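Local coordinates for periplasmic binding protein component of an ABC type zinc uptake transporter (Synechocystis sp., PDB 2OV3) that binds zinc and, as the solute-binding component of an ABC-type uptake transporter, probably hands the captured ion to its membrane partners, at residues V28-N33 and H37-K42; P100-S105 and K110-T115; T200-N205 and A225-G230. All coordinates share one frame; numbering follows the deposited sequence.

Interaction 1: V28-N33 and H37-K42; sequences VLVPGN and HTYEPK. With ZN (zinc ion), chain B.
The zinc-bearing loop between strand 24-28 and helix 43-48 folds back on itself here, and the ring of Y39 fills the bend against L29, V30 and P31. Both methyls of V30 meet the inner end of the ring: CG1 lies over one face, 4.0 Å from Y39 CG, while CG2 reaches Y39 CD2 at 3.6 Å. P31 comes in obliquely farther out, its CD 3.7 Å from Y39 CE1. Y39 turns its ring back across the bend because CG lies opposite the backbone N (chi1 -175°), and the hydroxyl OH comes to 3.4 Å from L29 O. The two oxygens share a partner rather than each other, since Q45 of the following helix takes Y39 OH through its OE1 and L29 O through its NE2.

In this member of the bacterial solute-binding protein 9 family the same loop supplies one of three histidine ligands: H37 NE2 binds zinc at 2.3 Å, with H101, H165 and a water completing the set. The isobutyl end of L29 turns to the far end of the bend, where CD1 touches P41 CB at 3.6 Å; W66 packs against L29, V30 and P41 alike. Beyond P41, K42 curls back along its own segment, and its NZ donates to E40 O at 2.8 Å, in the carbonyl plane with a C=O...N angle of 155°.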
loop_
_atom_site.group_PDB
_atom_site.type_symbol
_atom_site.label_atom_id
_atom_site.label_comp_id
_atom_site.label_asym_id
_atom_site.label_seq_id
_atom_site.Cartn_x
_atom_site.Cartn_y
_atom_site.Cartn_z
ATOM N N VAL A 28 -14.727 -0.524 4.658
ATOM C CA VAL A 28 -13.684 0.120 3.860
ATOM C C VAL A 28 -14.267 1.353 3.192
ATOM O O VAL A 28 -15.328 1.293 2.583
ATOM C CB VAL A 28 -13.140 -0.832 2.759
ATOM C CG1 VAL A 28 -11.994 -0.170 1.991
ATOM C CG2 VAL A 28 -12.644 -2.119 3.389
ATOM N N LEU A 29 -13.562 2.469 3.318
ATOM C CA LEU A 29 -14.000 3.717 2.733
ATOM C C LEU A 29 -13.664 3.773 1.243
ATOM O O LEU A 29 -14.506 4.151 0.438
ATOM C CB LEU A 29 -13.340 4.889 3.456
ATOM C CG LEU A 29 -13.727 6.267 2.902
ATOM C CD1 LEU A 29 -15.191 6.542 3.238
ATOM C CD2 LEU A 29 -12.837 7.370 3.473
ATOM N N VAL A 30 -12.445 3.393 0.862
ATOM C CA VAL A 30 -12.075 3.441 -0.549
ATOM C C VAL A 30 -12.062 2.068 -1.241
ATOM O O VAL A 30 -11.320 1.155 -0.856
ATOM C CB VAL A 30 -10.682 4.114 -0.756
ATOM C CG1 VAL A 30 -10.422 4.348 -2.248
ATOM C CG2 VAL A 30 -10.617 5.445 -0.004
ATOM N N PRO A 31 -12.894 1.908 -2.281
ATOM C CA PRO A 31 -12.977 0.656 -3.037
ATOM C C PRO A 31 -11.615 0.386 -3.687
ATOM O O PRO A 31 -10.874 1.318 -4.002
ATOM C CB PRO A 31 -14.063 0.944 -4.082
ATOM C CG PRO A 31 -14.896 2.040 -3.467
ATOM C CD PRO A 31 -13.844 2.907 -2.807
ATOM N N GLY A 32 -11.305 -0.889 -3.894
ATOM C CA GLY A 32 -10.035 -1.263 -4.492
ATOM C C GLY A 32 -9.770 -0.774 -5.905
ATOM O O GLY A 32 -8.614 -0.567 -6.285
ATOM N N ASN A 33 -10.824 -0.603 -6.694
ATOM C CA ASN A 33 -10.662 -0.129 -8.058
ATOM C C ASN A 33 -10.621 1.393 -8.129
ATOM O O ASN A 33 -10.700 1.952 -9.220
ATOM C CB ASN A 33 -11.792 -0.644 -8.942
ATOM C CG ASN A 33 -13.160 -0.399 -8.338
ATOM O OD1 ASN A 33 -13.353 0.547 -7.561
ATOM N ND2 ASN A 33 -14.126 -1.246 -8.696
ATOM N N HIS A 37 -6.113 8.797 -3.827
ATOM C CA HIS A 37 -5.546 10.127 -3.779
ATOM C C HIS A 37 -6.529 11.215 -4.225
ATOM O O HIS A 37 -6.385 12.383 -3.861
ATOM C CB HIS A 37 -4.244 10.142 -4.576
ATOM C CG HIS A 37 -3.161 9.309 -3.946
ATOM N ND1 HIS A 37 -2.604 9.616 -2.722
ATOM C CD2 HIS A 37 -2.552 8.173 -4.357
ATOM C CE1 HIS A 37 -1.696 8.708 -2.409
ATOM N NE2 HIS A 37 -1.644 7.822 -3.383
ATOM N N THR A 38 -7.551 10.815 -4.979
ATOM C CA THR A 38 -8.569 11.738 -5.470
ATOM C C THR A 38 -9.956 11.184 -5.136
ATOM O O THR A 38 -10.928 11.459 -5.842
ATOM C CB THR A 38 -8.478 11.898 -6.988
ATOM O OG1 THR A 38 -8.871 10.673 -7.610
ATOM C CG2 THR A 38 -7.053 12.230 -7.407
ATOM N N TYR A 39 -10.040 10.380 -4.076
ATOM C CA TYR A 39 -11.311 9.785 -3.669
ATOM C C TYR A 39 -12.108 10.718 -2.765
ATOM O O TYR A 39 -11.544 11.436 -1.941
ATOM C CB TYR A 39 -11.096 8.458 -2.926
ATOM C CG TYR A 39 -12.405 7.756 -2.597
ATOM C CD1 TYR A 39 -13.116 7.066 -3.580
ATOM C CD2 TYR A 39 -12.972 7.850 -1.325
ATOM C CE1 TYR A 39 -14.365 6.493 -3.311
ATOM C CE2 TYR A 39 -14.218 7.283 -1.048
ATOM C CZ TYR A 39 -14.908 6.608 -2.049
ATOM O OH TYR A 39 -16.147 6.069 -1.786
ATOM N N GLU A 40 -13.427 10.700 -2.926
ATOM C CA GLU A 40 -14.306 11.527 -2.112
ATOM C C GLU A 40 -15.335 10.613 -1.461
ATOM O O GLU A 40 -16.085 9.919 -2.151
ATOM C CB GLU A 40 -15.014 12.576 -2.975
ATOM C CG GLU A 40 -15.773 13.634 -2.171
ATOM C CD GLU A 40 -14.853 14.644 -1.490
ATOM O OE1 GLU A 40 -15.319 15.354 -0.560
ATOM O OE2 GLU A 40 -13.668 14.733 -1.890
ATOM N N PRO A 41 -15.370 10.582 -0.120
ATOM C CA PRO A 41 -16.348 9.713 0.532
ATOM C C PRO A 41 -17.766 10.146 0.204
ATOM O O PRO A 41 -18.052 11.342 0.117
ATOM C CB PRO A 41 -15.994 9.841 2.013
ATOM C CG PRO A 41 -15.359 11.187 2.115
ATOM C CD PRO A 41 -14.518 11.263 0.870
ATOM N N LYS A 42 -18.638 9.159 0.014
ATOM C CA LYS A 42 -20.032 9.395 -0.325
ATOM C C LYS A 42 -20.837 9.641 0.940
ATOM O O LYS A 42 -20.492 9.136 2.010
ATOM C CB LYS A 42 -20.613 8.177 -1.065
ATOM C CG LYS A 42 -19.693 7.560 -2.117
ATOM C CD LYS A 42 -19.133 8.587 -3.100
ATOM C CE LYS A 42 -17.982 7.968 -3.867
ATOM N NZ LYS A 42 -17.130 8.977 -4.529
HETATM ZN ZN ZN B . -0.823 5.814 -4.027
HETATM O O HOH W 1 -2.100 3.982 -4.306
#

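Interaction 2: P100-S105 and K110-T115; sequences PHIWLS and KRQATT. With ZN (zinc ion), chain B.
The amide of Q112 meets I102 and W103, its NE2 3.3 Å from the I102 side-chain atom CG1 and its OE1 3.6 Å from W103 CA. Nearer the zinc, the indole of W103 has H101 CB over one face, 4.3 Å above the plane and toward the rim, and the H101 imidazole carries P100 CG on one face and the zinc-bound water in plane at its edge. The segment is the H101 arm of the three-histidine zinc site, running straight into helix 106-123, whose Q112 reaches back to it. H101 NE2 binds the metal at 2.3 Å, and D99 accepts from its ND1 as a second-shell partner; the indole NE1 is hydrogen-bonded to P236 O.

Extended beyond CG, the Q112 chain carries its amide from the helix to the loop, and NE2 donates to I102 O at 3.2 Å. The N-H...O angle is 159°; I102 O lies close to the amide plane of Q112, yet NE2 stands above the carbonyl plane of I102. A leucine here has no N-H to give, and I102 O would probably be left with S105 N alone of its two donors, the loop less firmly tied to the helix. S105 N reaches the same oxygen from the opposite face, also at 3.2 Å, so two N-H groups grip I102 O from either side of its plane.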
loop_
_atom_site.group_PDB
_atom_site.type_symbol
_atom_site.label_atom_id
_atom_site.label_comp_id
_atom_site.label_asym_id
_atom_site.label_seq_id
_atom_site.Cartn_x
_atom_site.Cartn_y
_atom_site.Cartn_z
ATOM N N PRO A 100 3.118 7.854 2.050
ATOM C CA PRO A 100 2.136 7.078 2.820
ATOM C C PRO A 100 1.986 5.568 2.549
ATOM O O PRO A 100 1.432 4.851 3.383
ATOM C CB PRO A 100 0.839 7.835 2.552
ATOM C CG PRO A 100 0.994 8.210 1.107
ATOM C CD PRO A 100 2.449 8.673 1.018
ATOM N N HIS A 101 2.484 5.093 1.406
ATOM C CA HIS A 101 2.380 3.683 1.020
ATOM C C HIS A 101 3.180 2.691 1.877
ATOM O O HIS A 101 3.909 1.859 1.330
ATOM C CB HIS A 101 2.807 3.504 -0.445
ATOM C CG HIS A 101 2.276 4.552 -1.373
ATOM N ND1 HIS A 101 2.937 5.739 -1.612
ATOM C CD2 HIS A 101 1.142 4.600 -2.109
ATOM C CE1 HIS A 101 2.230 6.472 -2.454
ATOM N NE2 HIS A 101 1.137 5.804 -2.769
ATOM N N ILE A 102 3.053 2.749 3.200
ATOM C CA ILE A 102 3.797 1.817 4.044
ATOM C C ILE A 102 3.084 0.456 4.179
ATOM O O ILE A 102 3.675 -0.515 4.639
ATOM C CB ILE A 102 4.073 2.416 5.489
ATOM C CG1 ILE A 102 2.804 2.424 6.352
ATOM C CG2 ILE A 102 4.596 3.838 5.386
ATOM C CD1 ILE A 102 1.741 3.349 5.880
ATOM N N TRP A 103 1.828 0.386 3.748
ATOM C CA TRP A 103 1.069 -0.848 3.854
ATOM C C TRP A 103 1.515 -1.940 2.870
ATOM O O TRP A 103 0.960 -3.041 2.847
ATOM C CB TRP A 103 -0.441 -0.556 3.705
ATOM C CG TRP A 103 -0.891 -0.273 2.299
ATOM C CD1 TRP A 103 -1.182 -1.196 1.341
ATOM C CD2 TRP A 103 -1.055 1.011 1.684
ATOM N NE1 TRP A 103 -1.512 -0.574 0.160
ATOM C CE2 TRP A 103 -1.438 0.784 0.338
ATOM C CE3 TRP A 103 -0.907 2.333 2.129
ATOM C CZ2 TRP A 103 -1.681 1.835 -0.566
ATOM C CZ3 TRP A 103 -1.146 3.374 1.238
ATOM C CH2 TRP A 103 -1.527 3.118 -0.099
ATOM N N LEU A 104 2.521 -1.647 2.059
ATOM C CA LEU A 104 3.013 -2.626 1.106
ATOM C C LEU A 104 4.372 -3.186 1.568
ATOM O O LEU A 104 5.049 -3.920 0.839
ATOM C CB LEU A 104 3.087 -1.991 -0.298
ATOM C CG LEU A 104 1.672 -1.534 -0.779
ATOM C CD1 LEU A 104 1.767 -0.600 -1.965
ATOM C CD2 LEU A 104 0.825 -2.774 -1.139
ATOM N N SER A 105 4.770 -2.829 2.788
ATOM C CA SER A 105 6.010 -3.340 3.381
ATOM C C SER A 105 5.617 -4.346 4.459
ATOM O O SER A 105 5.016 -3.976 5.474
ATOM C CB SER A 105 6.832 -2.213 4.029
ATOM O OG SER A 105 7.818 -2.739 4.909
ATOM N N LYS A 110 4.106 -5.166 10.256
ATOM C CA LYS A 110 4.227 -5.750 11.594
ATOM C C LYS A 110 3.957 -4.661 12.622
ATOM O O LYS A 110 3.264 -4.876 13.619
ATOM C CB LYS A 110 5.636 -6.295 11.843
ATOM C CG LYS A 110 6.049 -7.452 10.986
ATOM C CD LYS A 110 7.425 -7.957 11.410
ATOM C CE LYS A 110 7.919 -9.051 10.468
ATOM N NZ LYS A 110 9.258 -9.624 10.856
ATOM N N ARG A 111 4.518 -3.486 12.376
ATOM C CA ARG A 111 4.342 -2.378 13.289
ATOM C C ARG A 111 2.897 -1.905 13.213
ATOM O O ARG A 111 2.261 -1.683 14.242
ATOM C CB ARG A 111 5.300 -1.237 12.935
ATOM C CG ARG A 111 5.704 -0.407 14.145
ATOM C CD ARG A 111 4.495 0.172 14.854
ATOM N NE ARG A 111 4.743 0.347 16.277
ATOM C CZ ARG A 111 5.052 -0.646 17.108
ATOM N NH1 ARG A 111 5.151 -1.887 16.653
ATOM N NH2 ARG A 111 5.267 -0.399 18.394
ATOM N N GLN A 112 2.374 -1.770 11.996
ATOM C CA GLN A 112 0.995 -1.322 11.828
ATOM C C GLN A 112 0.007 -2.231 12.560
ATOM O O GLN A 112 -0.848 -1.754 13.302
ATOM C CB GLN A 112 0.628 -1.254 10.342
ATOM C CG GLN A 112 1.317 -0.131 9.602
ATOM C CD GLN A 112 1.474 -0.428 8.137
ATOM O OE1 GLN A 112 0.490 -0.567 7.407
ATOM N NE2 GLN A 112 2.720 -0.539 7.691
ATOM N N ALA A 113 0.120 -3.538 12.365
ATOM C CA ALA A 113 -0.799 -4.446 13.033
ATOM C C ALA A 113 -0.674 -4.334 14.553
ATOM O O ALA A 113 -1.673 -4.382 15.277
ATOM C CB ALA A 113 -0.551 -5.887 12.590
ATOM N N THR A 114 0.554 -4.182 15.032
ATOM C CA THR A 114 0.814 -4.077 16.460
ATOM C C THR A 114 0.125 -2.869 17.060
ATOM O O THR A 114 -0.322 -2.886 18.210
ATOM C CB THR A 114 2.325 -3.976 16.734
ATOM O OG1 THR A 114 2.975 -5.134 16.207
ATOM C CG2 THR A 114 2.599 -3.900 18.224
ATOM N N THR A 115 0.035 -1.805 16.283
ATOM C CA THR A 115 -0.632 -0.618 16.774
ATOM C C THR A 115 -2.138 -0.848 16.758
ATOM O O THR A 115 -2.848 -0.381 17.647
ATOM C CB THR A 115 -0.284 0.594 15.918
ATOM O OG1 THR A 115 1.127 0.853 16.023
ATOM C CG2 THR A 115 -1.063 1.815 16.391
HETATM ZN ZN ZN B . -0.823 5.814 -4.027
HETATM O O HOH W 1 -2.100 3.982 -4.306
#

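Interaction 3: T200-N205 and A225-G230; sequences TAKENN and AEIGAG
A201 sets its methyl into the fork of the I227 side chain, where CB lies 3.5 Å from CD1 and equally 3.5 Å from CG2. The fork is presented by the torsions of the isoleucine: CG2 stands anti to the backbone N while CG1 is anti to the carbonyl carbon (chi1 -50°), and the extended chi2 of 176° carries CD1 out along the small alanine. K202 continues the apolar surface, its CG 4.0 Å from I227 CG2, so that one branch of the isoleucine meets two successive residues of the other segment. I198, a turn earlier on helix 193-204, and I162 of strand 160-163 also pack on I227, and I162 touches A201 as well.

The contact joins the C-terminal ends of helices 193-204 and 218-227, neighbouring helices linked through strand 208-212 of the second parallel four-stranded sheet. Each helix closes in a Schellman motif. N205, with positive phi, ends the first, its N hydrogen-bonded to K202 O; in the second, G228 has a phi of 80°, at which a side chain would collide with the I227 carbonyl oxygen.

Polar links across the outer side are loose. The extended chain of K202 runs past the last turn of the other helix, and its NZ makes a long salt bridge with E226 OE1, 4.0 Å away. Farther along, N205 ND2 donates to a water at 3.1 Å, and that water in turn gives a weak bond to the I227 carbonyl oxygen.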
loop_
_atom_site.group_PDB
_atom_site.type_symbol
_atom_site.label_atom_id
_atom_site.label_comp_id
_atom_site.label_asym_id
_atom_site.label_seq_id
_atom_site.Cartn_x
_atom_site.Cartn_y
_atom_site.Cartn_z
ATOM N N THR A 200 16.728 5.554 -20.561
ATOM C CA THR A 200 17.390 4.886 -19.455
ATOM C C THR A 200 16.971 3.423 -19.449
ATOM O O THR A 200 17.789 2.524 -19.242
ATOM C CB THR A 200 17.011 5.539 -18.122
ATOM O OG1 THR A 200 17.622 6.832 -18.040
ATOM C CG2 THR A 200 17.473 4.680 -16.952
ATOM N N ALA A 201 15.685 3.201 -19.693
ATOM C CA ALA A 201 15.123 1.860 -19.732
ATOM C C ALA A 201 15.770 1.037 -20.846
ATOM O O ALA A 201 16.231 -0.072 -20.605
ATOM C CB ALA A 201 13.612 1.938 -19.944
ATOM N N LYS A 202 15.795 1.573 -22.061
ATOM C CA LYS A 202 16.397 0.849 -23.177
ATOM C C LYS A 202 17.839 0.424 -22.885
ATOM O O LYS A 202 18.217 -0.717 -23.144
ATOM C CB LYS A 202 16.385 1.695 -24.450
ATOM C CG LYS A 202 15.012 1.977 -25.012
ATOM C CD LYS A 202 15.128 2.718 -26.335
ATOM C CE LYS A 202 13.759 2.936 -26.958
ATOM N NZ LYS A 202 13.832 3.539 -28.324
ATOM N N GLU A 203 18.634 1.345 -22.346
ATOM C CA GLU A 203 20.028 1.059 -22.037
ATOM C C GLU A 203 20.209 0.052 -20.913
ATOM O O GLU A 203 21.223 -0.638 -20.866
ATOM C CB GLU A 203 20.770 2.337 -21.678
ATOM C CG GLU A 203 20.852 3.335 -22.803
ATOM C CD GLU A 203 21.140 4.737 -22.296
ATOM O OE1 GLU A 203 21.152 5.671 -23.131
ATOM O OE2 GLU A 203 21.347 4.897 -21.066
ATOM N N ASN A 204 19.244 -0.035 -20.003
ATOM C CA ASN A 204 19.364 -0.994 -18.914
ATOM C C ASN A 204 18.585 -2.242 -19.264
ATOM O O ASN A 204 18.473 -3.176 -18.466
ATOM C CB ASN A 204 18.837 -0.426 -17.599
ATOM C CG ASN A 204 19.681 0.710 -17.081
ATOM O OD1 ASN A 204 20.910 0.605 -16.983
ATOM N ND2 ASN A 204 19.029 1.802 -16.729
ATOM N N ASN A 205 18.053 -2.253 -20.478
ATOM C CA ASN A 205 17.267 -3.376 -20.971
ATOM C C ASN A 205 16.068 -3.691 -20.075
ATOM O O ASN A 205 15.767 -4.863 -19.817
ATOM C CB ASN A 205 18.139 -4.625 -21.097
ATOM C CG ASN A 205 17.470 -5.719 -21.925
ATOM O OD1 ASN A 205 17.846 -6.894 -21.850
ATOM N ND2 ASN A 205 16.477 -5.330 -22.728
ATOM N N ALA A 225 5.695 0.373 -25.332
ATOM C CA ALA A 225 5.869 0.199 -26.763
ATOM C C ALA A 225 7.212 0.782 -27.189
ATOM O O ALA A 225 7.983 0.125 -27.876
ATOM C CB ALA A 225 4.740 0.885 -27.514
ATOM N N GLU A 226 7.488 2.012 -26.771
ATOM C CA GLU A 226 8.736 2.671 -27.116
ATOM C C GLU A 226 9.985 1.997 -26.570
ATOM O O GLU A 226 11.038 2.023 -27.205
ATOM C CB GLU A 226 8.725 4.124 -26.645
ATOM C CG GLU A 226 8.207 5.105 -27.679
ATOM C CD GLU A 226 8.889 4.956 -29.030
ATOM O OE1 GLU A 226 10.141 4.862 -29.058
ATOM O OE2 GLU A 226 8.168 4.933 -30.064
ATOM N N ILE A 227 9.885 1.401 -25.394
ATOM C CA ILE A 227 11.040 0.752 -24.806
ATOM C C ILE A 227 11.178 -0.678 -25.311
ATOM O O ILE A 227 12.217 -1.315 -25.135
ATOM C CB ILE A 227 10.932 0.708 -23.278
ATOM C CG1 ILE A 227 10.597 2.100 -22.737
ATOM C CG2 ILE A 227 12.248 0.207 -22.692
ATOM C CD1 ILE A 227 10.386 2.140 -21.237
ATOM N N GLY A 228 10.120 -1.176 -25.937
ATOM C CA GLY A 228 10.142 -2.536 -26.428
ATOM C C GLY A 228 9.873 -3.509 -25.295
ATOM O O GLY A 228 10.257 -4.669 -25.360
ATOM N N ALA A 229 9.209 -3.052 -24.242
ATOM C CA ALA A 229 8.930 -3.943 -23.122
ATOM C C ALA A 229 7.453 -4.331 -23.035
ATOM O O ALA A 229 6.624 -3.854 -23.809
ATOM C CB ALA A 229 9.382 -3.300 -21.822
ATOM N N GLY A 230 7.135 -5.202 -22.087
ATOM C CA GLY A 230 5.762 -5.619 -21.923
ATOM C C GLY A 230 5.045 -4.771 -20.892
ATOM O O GLY A 230 5.677 -3.975 -20.192
HETATM O O HOH W 2 14.811 -2.982 -23.952
#

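From the N terminus, the three contacts follow in series, none nested within or crossing another. Interaction 1 closes the loop that leaves edge strand 24-28 of the first parallel sheet for helix 43-48. Interaction 2 comes after strand 78-81, the other edge of that sheet, and ties the approach to helix 106-123 back onto the helix itself. These two meet at the zinc ion, where H37 NE2 and H101 NE2 come to 3.5 Å from each other on the same metal, which also carries a water. Interaction 3 lies apart, its nearest atoms about 19 Å from interaction 2, and brackets strand 208-212 by joining the two helices before and after it in the second sheet's half.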